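Local coordinates for protein pyridoxal kinase (Entamoeba histolytica, PDB 4S1I) that probably phosphorylates pyridoxal to pyridoxal 5'-phosphate using ATP, as a metal-dependent kinase of the pyridoxine kinase family, at residues A[6-11]-A[77-82]; A[36-41]-A[81-86]; A[111-116]-A[216-221]. All blocks are in the same frame, centred on the assembly; numbering follows the deposited sequence.

Interaction 1 (A[6-11]-A[77-82]). With PLP (pyridoxal-5'-phosphate), chain C.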
loop_
_atom_site.group_PDB
_atom_site.type_symbol
_atom_site.label_atom_id
_atom_site.label_comp_id
_atom_site.label_asym_id
_atom_site.label_seq_id
_atom_site.Cartn_x
_atom_site.Cartn_y
_atom_site.Cartn_z
ATOM N N LEU A 6 -2.232 2.947 13.528
ATOM C CA LEU A 6 -1.095 3.675 12.968
ATOM C C LEU A 6 0.051 2.694 12.880
ATOM O O LEU A 6 0.452 2.143 13.880
ATOM C CB LEU A 6 -0.716 4.896 13.819
ATOM C CG LEU A 6 0.618 5.588 13.569
ATOM C CD1 LEU A 6 0.602 6.175 12.196
ATOM C CD2 LEU A 6 0.906 6.609 14.655
ATOM N N THR A 7 0.582 2.493 11.658
ATOM C CA THR A 7 1.670 1.516 11.460
ATOM C C THR A 7 2.856 2.188 10.755
ATOM O O THR A 7 2.662 2.804 9.718
ATOM C CB THR A 7 1.228 0.203 10.799
ATOM O OG1 THR A 7 2.378 -0.585 10.366
ATOM C CG2 THR A 7 0.301 0.403 9.674
ATOM N N ILE A 8 4.007 2.075 11.381
ATOM C CA ILE A 8 5.245 2.750 10.979
ATOM C C ILE A 8 6.262 1.690 10.607
ATOM O O ILE A 8 6.749 1.004 11.487
ATOM C CB ILE A 8 5.754 3.646 12.081
ATOM C CG1 ILE A 8 4.715 4.662 12.508
ATOM C CG2 ILE A 8 7.090 4.310 11.682
ATOM C CD1 ILE A 8 5.010 5.337 13.798
ATOM N N SER A 9 6.550 1.547 9.318
ATOM C CA SER A 9 7.474 0.542 8.849
ATOM C C SER A 9 7.906 0.845 7.418
ATOM O O SER A 9 7.468 1.843 6.842
ATOM C CB SER A 9 6.839 -0.854 9.003
ATOM O OG SER A 9 7.858 -1.872 8.868
ATOM N N SER A 10 8.672 -0.060 6.857
ATOM C CA SER A 10 9.254 0.135 5.544
ATOM C C SER A 10 8.326 -0.019 4.383
ATOM O O SER A 10 7.215 -0.590 4.519
ATOM C CB SER A 10 10.403 -0.833 5.427
ATOM O OG SER A 10 9.969 -2.144 5.571
ATOM N N TYR A 11 8.704 0.530 3.227
ATOM C CA TYR A 11 7.938 0.383 1.997
ATOM C C TYR A 11 8.854 -0.029 0.877
ATOM O O TYR A 11 9.963 0.572 0.707
ATOM C CB TYR A 11 7.251 1.719 1.681
ATOM C CG TYR A 11 6.469 1.657 0.354
ATOM C CD1 TYR A 11 5.179 1.170 0.347
ATOM C CD2 TYR A 11 7.036 1.886 -0.835
ATOM C CE1 TYR A 11 4.467 1.097 -0.809
ATOM C CE2 TYR A 11 6.338 1.846 -1.998
ATOM C CZ TYR A 11 5.065 1.393 -1.993
ATOM O OH TYR A 11 4.378 1.284 -3.173
ATOM N N GLU A 77 -6.352 3.346 18.206
ATOM C CA GLU A 77 -6.342 2.435 19.332
ATOM C C GLU A 77 -5.169 1.451 19.313
ATOM O O GLU A 77 -4.950 0.736 20.302
ATOM C CB GLU A 77 -7.631 1.615 19.334
ATOM C CG GLU A 77 -8.891 2.451 19.556
ATOM C CD GLU A 77 -10.192 1.649 19.489
ATOM O OE1 GLU A 77 -10.210 0.407 19.490
ATOM O OE2 GLU A 77 -11.246 2.296 19.457
ATOM N N PHE A 78 -4.465 1.364 18.173
ATOM C CA PHE A 78 -3.393 0.420 17.956
ATOM C C PHE A 78 -2.244 1.108 17.249
ATOM O O PHE A 78 -2.468 1.859 16.311
ATOM C CB PHE A 78 -3.886 -0.784 17.131
ATOM C CG PHE A 78 -4.978 -1.520 17.797
ATOM C CD1 PHE A 78 -6.313 -1.174 17.629
ATOM C CD2 PHE A 78 -4.633 -2.603 18.646
ATOM C CE1 PHE A 78 -7.298 -1.863 18.360
ATOM C CE2 PHE A 78 -5.585 -3.323 19.292
ATOM C CZ PHE A 78 -6.914 -2.935 19.178
ATOM N N LEU A 79 -1.041 0.798 17.692
ATOM C CA LEU A 79 0.170 1.312 17.068
ATOM C C LEU A 79 1.048 0.118 16.749
ATOM O O LEU A 79 1.131 -0.831 17.531
ATOM C CB LEU A 79 0.940 2.167 18.012
ATOM C CG LEU A 79 2.262 2.702 17.551
ATOM C CD1 LEU A 79 2.111 3.570 16.329
ATOM C CD2 LEU A 79 2.807 3.508 18.724
ATOM N N VAL A 80 1.665 0.143 15.563
ATOM C CA VAL A 80 2.608 -0.950 15.224
ATOM C C VAL A 80 3.855 -0.268 14.663
ATOM O O VAL A 80 3.730 0.624 13.870
ATOM C CB VAL A 80 2.142 -1.856 14.040
ATOM C CG1 VAL A 80 3.080 -3.042 13.807
ATOM C CG2 VAL A 80 0.854 -2.415 14.274
ATOM N N THR A 81 5.022 -0.768 15.036
ATOM C CA THR A 81 6.246 -0.376 14.419
ATOM C C THR A 81 6.958 -1.600 13.908
ATOM O O THR A 81 6.769 -2.696 14.421
ATOM C CB THR A 81 7.154 0.408 15.354
ATOM O OG1 THR A 81 7.605 -0.417 16.411
ATOM C CG2 THR A 81 6.491 1.646 15.874
ATOM N N GLY A 82 7.770 -1.376 12.868
ATOM C CA GLY A 82 8.543 -2.389 12.237
ATOM C C GLY A 82 9.954 -1.924 11.898
ATOM O O GLY A 82 10.778 -1.701 12.775
HETATM N N1 PLP C . 14.276 -5.079 3.455
HETATM C C2 PLP C . 13.326 -4.312 4.003
HETATM C C2A PLP C . 13.153 -2.930 3.530
HETATM C C3 PLP C . 12.476 -4.776 5.048
HETATM O O3 PLP C . 11.578 -4.044 5.592
HETATM C C4 PLP C . 12.646 -6.117 5.539
HETATM C C4A PLP C . 11.799 -6.593 6.590
HETATM O O4A PLP C . 11.615 -7.710 6.896
HETATM C C5 PLP C . 13.657 -6.807 4.865
HETATM C C6 PLP C . 14.419 -6.234 3.853
HETATM C C5A PLP C . 14.039 -8.171 5.130
HETATM O O4P PLP C . 14.476 -8.530 3.856
HETATM P P PLP C . 15.731 -9.500 3.611
HETATM O O1P PLP C . 15.777 -10.520 4.673
HETATM O O2P PLP C . 17.003 -8.724 3.587
HETATM O O3P PLP C . 15.313 -10.093 2.339
#

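Interaction 2 (A[36-41]-A[81-86]). With PLP (pyridoxal-5'-phosphate), chain C.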
loop_
_atom_site.group_PDB
_atom_site.type_symbol
_atom_site.label_atom_id
_atom_site.label_comp_id
_atom_site.label_asym_id
_atom_site.label_seq_id
_atom_site.Cartn_x
_atom_site.Cartn_y
_atom_site.Cartn_z
ATOM N N VAL A 36 2.485 4.989 7.722
ATOM C CA VAL A 36 3.581 6.003 7.655
ATOM C C VAL A 36 4.839 5.188 7.274
ATOM O O VAL A 36 5.173 4.171 7.875
ATOM C CB VAL A 36 3.853 6.694 8.974
ATOM C CG1 VAL A 36 5.040 7.602 8.858
ATOM C CG2 VAL A 36 2.647 7.520 9.389
ATOM N N LEU A 37 5.464 5.598 6.204
ATOM C CA LEU A 37 6.601 4.849 5.640
ATOM C C LEU A 37 7.942 5.272 6.201
ATOM O O LEU A 37 8.141 6.442 6.544
ATOM C CB LEU A 37 6.629 5.051 4.137
ATOM C CG LEU A 37 5.324 4.784 3.419
ATOM C CD1 LEU A 37 5.475 4.915 1.926
ATOM C CD2 LEU A 37 4.574 3.518 3.826
ATOM N N THR A 38 8.825 4.336 6.399
ATOM C CA THR A 38 10.189 4.638 6.903
ATOM C C THR A 38 11.241 4.553 5.819
ATOM O O THR A 38 12.394 4.956 6.015
ATOM C CB THR A 38 10.640 3.714 8.050
ATOM O OG1 THR A 38 10.668 2.376 7.549
ATOM C CG2 THR A 38 9.673 3.841 9.255
ATOM N N THR A 39 10.824 4.020 4.650
ATOM C CA THR A 39 11.646 3.919 3.475
ATOM C C THR A 39 10.795 4.018 2.243
ATOM O O THR A 39 9.587 3.835 2.298
ATOM C CB THR A 39 12.382 2.554 3.349
ATOM O OG1 THR A 39 11.441 1.524 3.025
ATOM C CG2 THR A 39 13.152 2.159 4.570
ATOM N N HIS A 40 11.449 4.356 1.133
ATOM C CA HIS A 40 10.804 4.270 -0.186
ATOM C C HIS A 40 11.805 3.603 -1.092
ATOM O O HIS A 40 12.634 4.276 -1.739
ATOM C CB HIS A 40 10.314 5.580 -0.711
ATOM C CG HIS A 40 9.693 5.596 -2.076
ATOM N ND1 HIS A 40 9.805 6.684 -2.934
ATOM C CD2 HIS A 40 8.992 4.669 -2.754
ATOM C CE1 HIS A 40 9.140 6.420 -4.058
ATOM N NE2 HIS A 40 8.613 5.207 -3.955
ATOM N N LEU A 41 11.801 2.277 -1.117
ATOM C CA LEU A 41 12.773 1.525 -1.766
ATOM C C LEU A 41 12.140 0.814 -3.003
ATOM O O LEU A 41 10.992 0.523 -2.973
ATOM C CB LEU A 41 13.420 0.464 -0.868
ATOM C CG LEU A 41 13.966 0.927 0.458
ATOM C CD1 LEU A 41 14.464 -0.231 1.262
ATOM C CD2 LEU A 41 15.063 1.934 0.223
ATOM N N THR A 81 5.022 -0.768 15.036
ATOM C CA THR A 81 6.246 -0.376 14.419
ATOM C C THR A 81 6.958 -1.600 13.908
ATOM O O THR A 81 6.769 -2.696 14.421
ATOM C CB THR A 81 7.154 0.408 15.354
ATOM O OG1 THR A 81 7.605 -0.417 16.411
ATOM C CG2 THR A 81 6.491 1.646 15.874
ATOM N N GLY A 82 7.770 -1.376 12.868
ATOM C CA GLY A 82 8.543 -2.389 12.237
ATOM C C GLY A 82 9.954 -1.924 11.898
ATOM O O GLY A 82 10.778 -1.701 12.775
ATOM N N TYR A 83 10.203 -1.921 10.618
ATOM C CA TYR A 83 11.560 -1.606 10.154
ATOM C C TYR A 83 11.910 -0.129 10.096
ATOM O O TYR A 83 11.181 0.628 9.517
ATOM C CB TYR A 83 11.726 -2.189 8.755
ATOM C CG TYR A 83 13.099 -2.023 8.093
ATOM C CD1 TYR A 83 13.443 -0.884 7.478
ATOM C CD2 TYR A 83 13.926 -3.124 7.992
ATOM C CE1 TYR A 83 14.686 -0.744 6.798
ATOM C CE2 TYR A 83 15.144 -2.991 7.332
ATOM C CZ TYR A 83 15.495 -1.807 6.721
ATOM O OH TYR A 83 16.711 -1.710 6.053
ATOM N N PHE A 84 13.070 0.226 10.645
ATOM C CA PHE A 84 13.648 1.601 10.523
ATOM C C PHE A 84 15.061 1.544 9.893
ATOM O O PHE A 84 15.913 0.715 10.298
ATOM C CB PHE A 84 13.762 2.254 11.885
ATOM C CG PHE A 84 12.461 2.417 12.615
ATOM C CD1 PHE A 84 11.706 3.564 12.468
ATOM C CD2 PHE A 84 12.021 1.423 13.493
ATOM C CE1 PHE A 84 10.558 3.704 13.137
ATOM C CE2 PHE A 84 10.839 1.584 14.212
ATOM C CZ PHE A 84 10.118 2.757 14.012
ATOM N N PRO A 85 15.325 2.445 8.964
ATOM C CA PRO A 85 16.607 2.500 8.319
ATOM C C PRO A 85 17.631 3.278 9.105
ATOM O O PRO A 85 18.808 3.221 8.729
ATOM C CB PRO A 85 16.292 3.292 6.994
ATOM C CG PRO A 85 15.200 4.170 7.294
ATOM C CD PRO A 85 14.374 3.379 8.281
ATOM N N SER A 86 17.222 3.985 10.140
ATOM C CA SER A 86 18.102 4.882 10.867
ATOM C C SER A 86 17.555 5.106 12.259
ATOM O O SER A 86 16.333 4.995 12.431
ATOM C CB SER A 86 18.254 6.206 10.091
ATOM O OG SER A 86 16.988 6.892 9.961
HETATM N N1 PLP C . 14.276 -5.079 3.455
HETATM C C2 PLP C . 13.326 -4.312 4.003
HETATM C C2A PLP C . 13.153 -2.930 3.530
HETATM C C3 PLP C . 12.476 -4.776 5.048
HETATM O O3 PLP C . 11.578 -4.044 5.592
HETATM C C4 PLP C . 12.646 -6.117 5.539
HETATM C C4A PLP C . 11.799 -6.593 6.590
HETATM O O4A PLP C . 11.615 -7.710 6.896
HETATM C C5 PLP C . 13.657 -6.807 4.865
HETATM C C6 PLP C . 14.419 -6.234 3.853
HETATM C C5A PLP C . 14.039 -8.171 5.130
HETATM O O4P PLP C . 14.476 -8.530 3.856
HETATM P P PLP C . 15.731 -9.500 3.611
HETATM O O1P PLP C . 15.777 -10.520 4.673
HETATM O O2P PLP C . 17.003 -8.724 3.587
HETATM O O3P PLP C . 15.313 -10.093 2.339
#

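Interaction 3 (A[111-116]-A[216-221]). With PLP (pyridoxal-5'-phosphate), chain C.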
loop_
_atom_site.group_PDB
_atom_site.type_symbol
_atom_site.label_atom_id
_atom_site.label_comp_id
_atom_site.label_asym_id
_atom_site.label_seq_id
_atom_site.Cartn_x
_atom_site.Cartn_y
_atom_site.Cartn_z
ATOM N N ASP A 111 7.258 -4.733 16.452
ATOM C CA ASP A 111 7.924 -5.842 15.789
ATOM C C ASP A 111 9.383 -5.343 15.652
ATOM O O ASP A 111 9.652 -4.408 14.898
ATOM C CB ASP A 111 7.321 -6.176 14.416
ATOM C CG ASP A 111 7.871 -7.435 13.821
ATOM O OD1 ASP A 111 8.796 -8.047 14.397
ATOM O OD2 ASP A 111 7.459 -7.834 12.691
ATOM N N PRO A 112 10.316 -5.885 16.459
ATOM C CA PRO A 112 11.647 -5.248 16.586
ATOM C C PRO A 112 12.541 -5.779 15.496
ATOM O O PRO A 112 13.398 -6.629 15.779
ATOM C CB PRO A 112 12.093 -5.675 17.964
ATOM C CG PRO A 112 11.491 -7.036 18.085
ATOM C CD PRO A 112 10.155 -6.976 17.408
ATOM N N ILE A 113 12.286 -5.312 14.262
ATOM C CA ILE A 113 12.893 -5.841 13.104
ATOM C C ILE A 113 14.366 -5.463 13.042
ATOM O O ILE A 113 14.703 -4.255 12.871
ATOM C CB ILE A 113 12.189 -5.336 11.847
ATOM C CG1 ILE A 113 10.732 -5.822 11.875
ATOM C CG2 ILE A 113 12.881 -5.924 10.638
ATOM C CD1 ILE A 113 9.884 -5.381 10.669
ATOM N N LEU A 114 15.231 -6.440 13.250
ATOM C CA LEU A 114 16.661 -6.266 13.227
ATOM C C LEU A 114 17.436 -7.236 12.395
ATOM O O LEU A 114 18.505 -6.902 11.838
ATOM C CB LEU A 114 17.232 -6.332 14.616
ATOM C CG LEU A 114 16.644 -5.305 15.601
ATOM C CD1 LEU A 114 17.210 -5.586 16.974
ATOM C CD2 LEU A 114 16.899 -3.828 15.212
ATOM N N GLY A 115 16.994 -8.466 12.258
ATOM C CA GLY A 115 17.823 -9.490 11.681
ATOM C C GLY A 115 17.167 -10.821 11.755
ATOM O O GLY A 115 16.096 -10.968 12.301
ATOM N N ASP A 116 17.766 -11.816 11.147
ATOM C CA ASP A 116 17.169 -13.138 11.235
ATOM C C ASP A 116 18.264 -14.183 10.968
ATOM O O ASP A 116 19.279 -13.819 10.390
ATOM C CB ASP A 116 16.088 -13.256 10.155
ATOM C CG ASP A 116 15.068 -14.341 10.476
ATOM O OD1 ASP A 116 15.349 -15.215 11.361
ATOM O OD2 ASP A 116 13.952 -14.279 9.889
ATOM N N VAL A 216 7.798 -13.446 5.501
ATOM C CA VAL A 216 7.023 -14.384 6.391
ATOM C C VAL A 216 6.747 -13.815 7.745
ATOM O O VAL A 216 5.604 -13.813 8.240
ATOM C CB VAL A 216 7.735 -15.740 6.516
ATOM C CG1 VAL A 216 7.160 -16.583 7.646
ATOM C CG2 VAL A 216 7.619 -16.443 5.207
ATOM N N GLY A 217 7.767 -13.299 8.393
ATOM C CA GLY A 217 7.596 -12.765 9.717
ATOM C C GLY A 217 6.650 -11.580 9.743
ATOM O O GLY A 217 5.801 -11.402 10.690
ATOM N N ASP A 218 6.800 -10.685 8.765
ATOM C CA ASP A 218 5.937 -9.537 8.673
ATOM C C ASP A 218 4.503 -9.923 8.451
ATOM O O ASP A 218 3.589 -9.299 9.037
ATOM C CB ASP A 218 6.374 -8.588 7.532
ATOM C CG ASP A 218 7.779 -8.032 7.732
ATOM O OD1 ASP A 218 8.212 -7.886 8.901
ATOM O OD2 ASP A 218 8.453 -7.721 6.736
ATOM N N THR A 219 4.265 -10.888 7.585
ATOM C CA THR A 219 2.919 -11.404 7.375
ATOM C C THR A 219 2.321 -11.915 8.704
ATOM O O THR A 219 1.137 -11.665 9.021
ATOM C CB THR A 219 2.924 -12.439 6.268
ATOM O OG1 THR A 219 3.385 -11.794 5.056
ATOM C CG2 THR A 219 1.564 -13.027 6.016
ATOM N N LEU A 220 3.115 -12.691 9.437
ATOM C CA LEU A 220 2.630 -13.233 10.753
ATOM C C LEU A 220 2.223 -12.077 11.640
ATOM O O LEU A 220 1.104 -12.173 12.277
ATOM C CB LEU A 220 3.672 -14.050 11.425
ATOM C CG LEU A 220 3.408 -14.708 12.762
ATOM C CD1 LEU A 220 2.464 -15.884 12.437
ATOM C CD2 LEU A 220 4.651 -15.287 13.329
ATOM N N THR A 221 3.067 -11.069 11.779
ATOM C CA THR A 221 2.803 -9.897 12.608
ATOM C C THR A 221 1.476 -9.257 12.303
ATOM O O THR A 221 0.642 -8.963 13.224
ATOM C CB THR A 221 3.914 -8.852 12.476
ATOM O OG1 THR A 221 5.080 -9.411 13.091
ATOM C CG2 THR A 221 3.541 -7.465 13.155
HETATM N N1 PLP C . 14.276 -5.079 3.455
HETATM C C2 PLP C . 13.326 -4.312 4.003
HETATM C C2A PLP C . 13.153 -2.930 3.530
HETATM C C3 PLP C . 12.476 -4.776 5.048
HETATM O O3 PLP C . 11.578 -4.044 5.592
HETATM C C4 PLP C . 12.646 -6.117 5.539
HETATM C C4A PLP C . 11.799 -6.593 6.590
HETATM O O4A PLP C . 11.615 -7.710 6.896
HETATM C C5 PLP C . 13.657 -6.807 4.865
HETATM C C6 PLP C . 14.419 -6.234 3.853
HETATM C C5A PLP C . 14.039 -8.171 5.130
HETATM O O4P PLP C . 14.476 -8.530 3.856
HETATM P P PLP C . 15.731 -9.500 3.611
HETATM O O1P PLP C . 15.777 -10.520 4.673
HETATM O O2P PLP C . 17.003 -8.724 3.587
HETATM O O3P PLP C . 15.313 -10.093 2.339
HETATM O O HOH W 1 6.367 -6.373 10.607
HETATM O O HOH W 2 8.773 -9.798 11.464
#

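Interaction 1 (A[6-11]-A[77-82])
Parallel neighbours in the central sheet of this ribokinase-like alpha/beta fold, Leu6 to Ser9 and Leu79 to Gly82 face one another residue for residue; the short axes of strands 6-9 and 78-81 differ by only 6° in direction. Four backbone hydrogen bonds fix the register. Leu6 N donates to Phe78 O and Leu6 O accepts from Val80 N, and two residues on, Ile8 repeats the pattern, its N bound to Val80 O and its O receiving Gly82 N. The bond at Gly82 is the most bent, with 142° at the hydrogen. Between these rungs Thr81 CA lies 3.3 Å from Ile8 O in a CA-H...O contact.

Side chains alternate between the faces. Leu6 and Leu79 lie side by side and point the same way, with Leu6 CD2 3.7 Å from Leu79 CD1. In Leu79, CG is placed trans to N (chi1 176°), and from it CD1 reaches to 3.3 Å from Leu6 O; Ile8 CD1 meets the same methyl at 4.2 Å. On the other face Thr7 OG1 sits 3.9 Å from Val80 CB, while its polar needs are met by Asn19 and Tyr222; Val80 also packs on Tyr222 and Leu225 of helix 216-230.

At the C-terminal ends the two strands remain close, with Ser9 OG 3.5 Å from Gly82 CA, and that hydroxyl is hydrogen-bonded to Tyr83 N. Ser10, the next residue, binds pyridoxal 5'-phosphate: its OG donates to O3 of the ligand at 2.5 Å, a value so short that its exact length is doubtful. The chemistry is thus split: backbone bonds and buried methyls tie the strands together, and the hydroxyls of Ser9, at the strand's end, and Ser10, just past it, turn to the adjoining loop and the ligand's phenolic oxygen.

Interaction 2 (A[36-41]-A[81-86])
Thr38, Tyr83 and Pro85 carry this contact, which joins a strand to a strand-to-helix connection in the ribokinase-like alpha/beta fold: Thr38 lies at the break within strand 33-41, and the other two belong to the loop leading from strand 78-81 to helix 87-103. Thr38 is the residue most buried by it. Its OG1 donates to Tyr83 O at 2.7 Å, approaching from 25° out of the carbonyl plane with a C=O...donor angle of 152°. The threonine hydroxyl is folded in between backbone N and C (chi1 62°), which leaves the methyl CG2 on the side of Phe84, 3.8 Å from its CD1; the two side chains cross at about a right angle. The backbone of Thr38 is held separately, by bonds to Ser9 and Val55.

Pro85 closes over the same residue. Its CG lies 3.2 Å from Thr38 O, and its CD reaches Thr38 CB, whereas the methyl CG2 of Thr39 meets that same CG at 4.0 Å. The hydroxyl of Thr39 turns to Tyr11 O instead, so this threonine offers the loop an apolar branch.

Tyr83 joins the contact to the ligand pocket. Thr38 OG1 stands at the ring's edge near its plane, and Thr39 CG2 lies 4.0 Å from Tyr83 CE1, the side chains of Thr39 and Tyr83 crossing at about a right angle. One face of the ring is turned to pyridoxal 5'-phosphate, whose C2A methyl sits 4.1 Å above the plane of the Tyr83 ring, over its centre. The same C2A is also met from the strand side, by Leu41 CD1 at 3.8 Å.

Interaction 3 (A[111-116]-A[216-221])
Asp111 meets Thr221 and Asp218 in a largely polar, water-bridged contact between the loop that follows strand 107-110 and the first turns of helix 216-230, close to the centre of the chain. Direct touching is concentrated on one carboxylate oxygen. Asp111 OD2 lies 2.9 Å from Thr221 OG1; the bond is plausible, but the single hydroxyl proton has a second acceptor within range, so the donation is not settled. Trans placement of the Asp111 carboxylate relative to N (chi1 -172°) directs it at the helix.

The same OD2 stands 3.9 Å from Asp218 OD1, and two waters span this gap. One donates to Asp111 OD2 at 2.8 Å and to Asp218 OD1; the other donates to Asp111 OD2 at 2.7 Å and, by a longer bond of 3.2 Å, to Asp218 OD1. Asp111 OD2 and Asp218 OD1 are thereby bridged twice, each water donating to both.

Gly215, Val216, Gly217 and Asp218 match the Gly-X-Gly-Asp signature of ribokinase-like kinases, in which the start of this helix faces the phosphates; Gly217 is seen to bind ADP. On the other side, Pro112 centres an inverse gamma turn closed by a weak bond from Ile113 N to Asp111 O. The turn leads on to Ile113, whose CD1 lies 3.5 Å from Asp218 OD1, the two side chains crossing at about a right angle.

Asp111 and Thr141 belong to a magnesium site; the bound magnesium ion lies about 4 Å from the Asp111 side chain, too far for direct coordination here. Asp218 OD2 is hydrogen-bonded to Gly18 N and lies 3.2 Å from O4A of pyridoxal 5'-phosphate.

All three interactions touch pyridoxal 5'-phosphate. Interactions 1 and 2, with centres 9 Å apart, share Thr81 and Gly82, and strands 5-9 and 33-41 are neighbours in the sheet; where the two contacts meet beside the ligand, Ser10 CB packs 3.5 Å from Thr39 OG1. Interaction 3 lies about 12 Å from interaction 1 and 13 Å from interaction 2, centre to centre. Its link to both is a probable bond from Asp111 N to Thr81 O (2.9 Å); Ile113 CD1 also packs 3.6 Å from Gly82 CA, in the other shared residue. Interactions 1 and 2 thus border the pyridine ring, while interaction 3 brings in the magnesium-binding Asp111 and the ADP-binding Gly217.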